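PDB 4KV7: probable leucine/isoleucine/valine-binding protein from Rhodopirellula baltica, which probably serves as the periplasmic solute-binding component of an ABC transporter for branched-chain amino acids or related ligands, although its function has not been established. Local coordinates for residues A[114-119]-A[133-138]; A[270-275]-A[303-308]. The protein carries 1 engineered substitution. All blocks are in the same frame, centred on the assembly; numbering follows the deposited sequence.

Contact 1. Residues A[114-119]-A[133-138]; sequences GAFTGA and NYRASY. With FMT (formic acid), chain B.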
loop_
_atom_site.group_PDB
_atom_site.type_symbol
_atom_site.label_atom_id
_atom_site.label_comp_id
_atom_site.label_asym_id
_atom_site.label_seq_id
_atom_site.Cartn_x
_atom_site.Cartn_y
_atom_site.Cartn_z
ATOM N N GLY A 114 -9.243 3.084 2.210
ATOM C CA GLY A 114 -8.301 2.450 1.304
ATOM C C GLY A 114 -6.931 3.085 1.232
ATOM O O GLY A 114 -6.274 3.036 0.192
ATOM N N ALA A 115 -6.482 3.674 2.333
ATOM C CA ALA A 115 -5.161 4.295 2.353
ATOM C C ALA A 115 -4.047 3.290 2.028
ATOM O O ALA A 115 -4.048 2.156 2.519
ATOM C CB ALA A 115 -4.919 4.948 3.695
ATOM N N PHE A 116 -3.103 3.716 1.196
ATOM C CA PHE A 116 -1.943 2.907 0.817
ATOM C C PHE A 116 -0.922 2.987 1.949
ATOM O O PHE A 116 0.020 3.780 1.927
ATOM C CB PHE A 116 -1.408 3.423 -0.526
ATOM C CG PHE A 116 -0.285 2.607 -1.136
ATOM C CD1 PHE A 116 1.041 2.927 -0.898
ATOM C CD2 PHE A 116 -0.561 1.562 -2.009
ATOM C CE1 PHE A 116 2.065 2.211 -1.489
ATOM C CE2 PHE A 116 0.472 0.836 -2.606
ATOM C CZ PHE A 116 1.782 1.163 -2.341
ATOM N N THR A 117 -1.182 2.180 2.970
ATOM C CA THR A 117 -0.330 2.078 4.151
ATOM C C THR A 117 -0.859 0.952 5.017
ATOM O O THR A 117 -2.056 0.887 5.303
ATOM C CB THR A 117 -0.255 3.372 5.033
ATOM O OG1 THR A 117 0.099 2.988 6.373
ATOM C CG2 THR A 117 -1.574 4.139 5.047
ATOM N N GLY A 118 0.036 0.062 5.434
ATOM C CA GLY A 118 -0.302 -1.027 6.326
ATOM C C GLY A 118 -0.102 -0.742 7.797
ATOM O O GLY A 118 -0.053 -1.680 8.586
ATOM N N ALA A 119 -0.008 0.531 8.172
ATOM C CA ALA A 119 0.372 0.861 9.535
ATOM C C ALA A 119 -0.682 0.469 10.555
ATOM O O ALA A 119 -1.893 0.587 10.327
ATOM C CB ALA A 119 0.675 2.335 9.653
ATOM N N ASN A 133 -10.151 0.201 5.872
ATOM C CA ASN A 133 -9.028 -0.288 5.087
ATOM C C ASN A 133 -9.395 -1.465 4.204
ATOM O O ASN A 133 -10.219 -2.298 4.578
ATOM C CB ASN A 133 -7.903 -0.720 6.030
ATOM C CG ASN A 133 -7.505 0.381 6.984
ATOM O OD1 ASN A 133 -7.012 1.429 6.562
ATOM N ND2 ASN A 133 -7.703 0.151 8.284
ATOM N N TYR A 134 -8.764 -1.531 3.032
ATOM C CA TYR A 134 -8.769 -2.737 2.210
ATOM C C TYR A 134 -7.641 -3.700 2.616
ATOM O O TYR A 134 -7.878 -4.875 2.884
ATOM C CB TYR A 134 -8.669 -2.407 0.691
ATOM C CG TYR A 134 -8.083 -3.586 -0.053
ATOM C CD1 TYR A 134 -8.810 -4.756 -0.204
ATOM C CD2 TYR A 134 -6.778 -3.560 -0.529
ATOM C CE1 TYR A 134 -8.261 -5.878 -0.811
ATOM C CE2 TYR A 134 -6.217 -4.672 -1.138
ATOM C CZ TYR A 134 -6.963 -5.830 -1.276
ATOM O OH TYR A 134 -6.429 -6.961 -1.866
ATOM N N ARG A 135 -6.413 -3.196 2.629
ATOM C CA ARG A 135 -5.224 -4.049 2.589
ATOM C C ARG A 135 -4.809 -4.643 3.920
ATOM O O ARG A 135 -5.046 -4.081 4.987
ATOM C CB ARG A 135 -4.036 -3.283 2.000
ATOM C CG ARG A 135 -3.703 -1.988 2.742
ATOM C CD ARG A 135 -2.206 -1.698 2.820
ATOM N NE ARG A 135 -1.641 -1.402 1.507
ATOM C CZ ARG A 135 -0.345 -1.349 1.236
ATOM N NH1 ARG A 135 0.054 -1.105 -0.002
ATOM N NH2 ARG A 135 0.552 -1.548 2.193
ATOM N N ALA A 136 -4.135 -5.785 3.827
ATOM C CA ALA A 136 -3.431 -6.381 4.949
ATOM C C ALA A 136 -2.419 -5.392 5.514
ATOM O O ALA A 136 -2.021 -4.426 4.849
ATOM C CB ALA A 136 -2.726 -7.653 4.491
ATOM N N SER A 137 -1.993 -5.649 6.740
ATOM C CA SER A 137 -1.130 -4.749 7.488
ATOM C C SER A 137 0.353 -5.087 7.369
ATOM O O SER A 137 0.723 -6.180 6.927
ATOM C CB SER A 137 -1.514 -4.810 8.960
ATOM O OG SER A 137 -1.078 -6.051 9.493
ATOM N N TYR A 138 1.203 -4.159 7.806
ATOM C CA TYR A 138 2.640 -4.440 7.865
ATOM C C TYR A 138 2.933 -5.555 8.871
ATOM O O TYR A 138 3.857 -6.352 8.657
ATOM C CB TYR A 138 3.488 -3.196 8.185
ATOM C CG TYR A 138 3.395 -2.096 7.146
ATOM C CD1 TYR A 138 3.409 -2.382 5.781
ATOM C CD2 TYR A 138 3.286 -0.775 7.535
ATOM C CE1 TYR A 138 3.323 -1.373 4.834
ATOM C CE2 TYR A 138 3.206 0.240 6.601
ATOM C CZ TYR A 138 3.217 -0.070 5.250
ATOM O OH TYR A 138 3.093 0.896 4.286
HETATM C C FMT B . 4.376 4.084 4.543
HETATM O O1 FMT B . 3.483 3.386 5.042
HETATM O O2 FMT B . 4.570 5.282 4.788
HETATM O O HOH W 1 -6.479 -0.148 2.424
HETATM O O HOH W 2 -5.100 0.714 4.698
HETATM O O HOH W 3 -7.742 3.810 5.064
#

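Contact 2. Residues A[270-275]-A[303-308]; sequences TQVVPH and SLEGYI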
loop_
_atom_site.group_PDB
_atom_site.type_symbol
_atom_site.label_atom_id
_atom_site.label_comp_id
_atom_site.label_asym_id
_atom_site.label_seq_id
_atom_site.Cartn_x
_atom_site.Cartn_y
_atom_site.Cartn_z
ATOM N N THR A 270 6.514 -8.787 -0.593
ATOM C CA THR A 270 5.161 -9.145 -0.217
ATOM C C THR A 270 4.175 -8.109 -0.742
ATOM O O THR A 270 4.386 -6.903 -0.582
ATOM C CB THR A 270 5.005 -9.304 1.302
ATOM O OG1 THR A 270 5.616 -8.200 1.974
ATOM C CG2 THR A 270 5.673 -10.576 1.778
ATOM N N GLN A 271 3.094 -8.585 -1.349
ATOM C CA GLN A 271 2.043 -7.722 -1.866
ATOM C C GLN A 271 0.741 -7.907 -1.108
ATOM O O GLN A 271 0.494 -8.961 -0.509
ATOM C CB GLN A 271 1.816 -7.996 -3.355
ATOM C CG GLN A 271 3.084 -7.954 -4.206
ATOM C CD GLN A 271 3.868 -6.674 -4.026
ATOM O OE1 GLN A 271 3.314 -5.581 -4.092
ATOM N NE2 GLN A 271 5.165 -6.799 -3.796
ATOM N N VAL A 272 -0.104 -6.883 -1.166
ATOM C CA VAL A 272 -1.415 -6.917 -0.544
ATOM C C VAL A 272 -2.523 -7.122 -1.575
ATOM O O VAL A 272 -3.710 -7.008 -1.254
ATOM C CB VAL A 272 -1.676 -5.653 0.296
ATOM C CG1 VAL A 272 -0.676 -5.567 1.444
ATOM C CG2 VAL A 272 -1.626 -4.402 -0.580
ATOM N N VAL A 273 -2.113 -7.441 -2.795
ATOM C CA VAL A 273 -3.002 -7.743 -3.914
ATOM C C VAL A 273 -2.420 -8.956 -4.636
ATOM O O VAL A 273 -1.219 -9.220 -4.528
ATOM C CB VAL A 273 -3.096 -6.556 -4.914
ATOM C CG1 VAL A 273 -3.752 -5.348 -4.249
ATOM C CG2 VAL A 273 -1.718 -6.193 -5.465
ATOM N N PRO A 274 -3.250 -9.704 -5.372
ATOM C CA PRO A 274 -2.729 -10.795 -6.201
ATOM C C PRO A 274 -1.910 -10.223 -7.356
ATOM O O PRO A 274 -1.811 -9.008 -7.538
ATOM C CB PRO A 274 -3.997 -11.487 -6.699
ATOM C CG PRO A 274 -5.024 -10.415 -6.693
ATOM C CD PRO A 274 -4.711 -9.569 -5.496
ATOM N N HIS A 275 -1.281 -11.096 -8.130
ATOM C CA HIS A 275 -0.416 -10.614 -9.187
ATOM C C HIS A 275 -1.261 -10.022 -10.306
ATOM O O HIS A 275 -2.317 -10.554 -10.640
ATOM C CB HIS A 275 0.465 -11.730 -9.732
ATOM C CG HIS A 275 1.674 -11.216 -10.432
ATOM N ND1 HIS A 275 1.608 -10.569 -11.648
ATOM C CD2 HIS A 275 2.973 -11.186 -10.058
ATOM C CE1 HIS A 275 2.823 -10.186 -12.005
ATOM N NE2 HIS A 275 3.669 -10.553 -11.059
ATOM N N SER A 303 -1.235 0.190 -8.899
ATOM C CA SER A 303 -2.494 0.555 -9.528
ATOM C C SER A 303 -3.557 -0.523 -9.371
ATOM O O SER A 303 -4.739 -0.202 -9.339
ATOM C CB SER A 303 -2.327 0.959 -10.992
ATOM O OG SER A 303 -1.739 -0.066 -11.763
ATOM N N LEU A 304 -3.165 -1.794 -9.268
ATOM C CA LEU A 304 -4.139 -2.834 -8.974
ATOM C C LEU A 304 -4.788 -2.573 -7.621
ATOM O O LEU A 304 -6.005 -2.693 -7.483
ATOM C CB LEU A 304 -3.485 -4.215 -9.020
ATOM C CG LEU A 304 -4.341 -5.395 -8.560
ATOM C CD1 LEU A 304 -5.654 -5.464 -9.347
ATOM C CD2 LEU A 304 -3.564 -6.678 -8.745
ATOM N N GLU A 305 -4.000 -2.187 -6.615
ATOM C CA GLU A 305 -4.588 -1.822 -5.330
ATOM C C GLU A 305 -5.546 -0.628 -5.461
ATOM O O GLU A 305 -6.632 -0.639 -4.882
ATOM C CB GLU A 305 -3.505 -1.550 -4.281
ATOM C CG GLU A 305 -4.055 -1.277 -2.892
ATOM C CD GLU A 305 -2.983 -1.189 -1.821
ATOM O OE1 GLU A 305 -1.799 -1.486 -2.108
ATOM O OE2 GLU A 305 -3.322 -0.804 -0.677
ATOM N N GLY A 306 -5.154 0.396 -6.214
ATOM C CA GLY A 306 -6.021 1.547 -6.400
ATOM C C GLY A 306 -7.330 1.165 -7.075
ATOM O O GLY A 306 -8.414 1.630 -6.700
ATOM N N TYR A 307 -7.237 0.295 -8.073
ATOM C CA TYR A 307 -8.411 -0.207 -8.766
ATOM C C TYR A 307 -9.348 -0.958 -7.818
ATOM O O TYR A 307 -10.564 -0.775 -7.859
ATOM C CB TYR A 307 -7.989 -1.081 -9.954
ATOM C CG TYR A 307 -9.149 -1.720 -10.665
ATOM C CD1 TYR A 307 -9.899 -1.006 -11.590
ATOM C CD2 TYR A 307 -9.507 -3.040 -10.404
ATOM C CE1 TYR A 307 -10.974 -1.590 -12.233
ATOM C CE2 TYR A 307 -10.572 -3.630 -11.049
ATOM C CZ TYR A 307 -11.306 -2.902 -11.951
ATOM O OH TYR A 307 -12.365 -3.530 -12.567
ATOM N N ILE A 308 -8.787 -1.810 -6.967
ATOM C CA ILE A 308 -9.567 -2.541 -5.967
ATOM C C ILE A 308 -10.283 -1.585 -5.017
ATOM O O ILE A 308 -11.478 -1.748 -4.746
ATOM C CB ILE A 308 -8.674 -3.511 -5.183
ATOM C CG1 ILE A 308 -8.295 -4.676 -6.090
ATOM C CG2 ILE A 308 -9.374 -4.001 -3.909
ATOM C CD1 ILE A 308 -7.147 -5.531 -5.594
#

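Contact 1. Residues A[114-119]-A[133-138]
Gly-118 and Tyr-138 join two loops in a buried loop-to-loop contact near the middle of the molecule, one following strand 112-113 and the other leading from strand 131-132 into helix 138-151. The backbone N of Tyr-138 donates to Gly-118 O at 2.9 Å, nearly straight at 171°. The CA of Gly-118 sits over the phenol face, 3.6 Å from the centroid of the Tyr-138 ring, a CH-pi contact almost on the ring normal. Glycine suits this place because it has no CB on the side facing Tyr-138 N, where the backbones close to 4.0 Å between Gly-118 CA and Ser-137 CA. With CG anti to its carbonyl carbon (chi1 -62°), the Tyr-138 ring rises alongside the opposing loop, and its OH donates to formic acid O1 at 2.6 Å in the ring plane. The formic acid, probably from the crystallisation liquor, is also bound by Thr-95 and Tyr-68, consistent with the ligand cleft between the lobes of a type I periplasmic binding protein. Thr-117 lies beside it and forms an ST turn, its OG1 accepting from Ala-119 N at 3.0 Å while also bonding to Thr-95. Arg-135, bent at chi2 and chi3, makes a cation-pi contact, CZ 4.5 Å from the Phe-116 centroid; the guanidinium is tilted 62° from the ring and NH1 leads onto its face. A salt bridge from NE to Glu-305 helps hold the group there. Where the loops diverge, a water accepts from Ala-115 N at 3.0 Å and lies beside OD1 of Asn-133, whose amide nitrogen bonds to Leu-122 O.

Contact 2. Residues A[270-275]-A[303-308]
Val-273 and Leu-304 bury the most surface here, and Glu-305 comes next. Val-273 sits just past the end of strand 268-271 and points at helix 301-319, its branched side chain dividing between successive turns. CG2 packs against Leu-304 CD2 at 3.8 Å, the two side chains lying alongside one another and running opposite ways, while CG1 reaches Ile-308 CD1 at 3.7 Å, one turn further along the helix. Between these two partners, CG1 also rests 3.8 Å from CA of Glu-305. A short, branched valine thus fits close to the helix backbone, and the longer Leu-304 reaches across to the chain beyond it: its CD2 lies 3.2 Å from Pro-274 O. Glu-305 leaves the same helical surface with CG anti to the backbone N (chi1 -175°) and runs out extended, so that its carboxylate draws level with Val-272, where OE1 is 3.3 Å from CG2. Hydrocarbon therefore makes the join between strand end and helix, whereas the buried carboxylate, set against a valine methyl, needs a partner of opposite charge, which Arg-135 supplies from another loop through a salt bridge to OE2.

From the N terminus, the chain first closes contact 1, which returns 133-138 to 114-119 across a short excursion containing strand 131-132. It then passes through helix 138-151 and the first strands of the seven-stranded sheet before contact 2 opens at the end of strand 268-271, closing a longer loop through helix 281-293 to helix 301-319. The two are consecutive, neither nested nor crossed, yet they touch in space: the centres of contact 1 and contact 2 are about 11 Å apart. Tyr-134 OH and Val-272 O form a probable hydrogen bond at 2.8 Å, and Phe-116 packs on Glu-305. Together the contacts bring the connections leaving the three-stranded and seven-stranded sheets against helix 301-319.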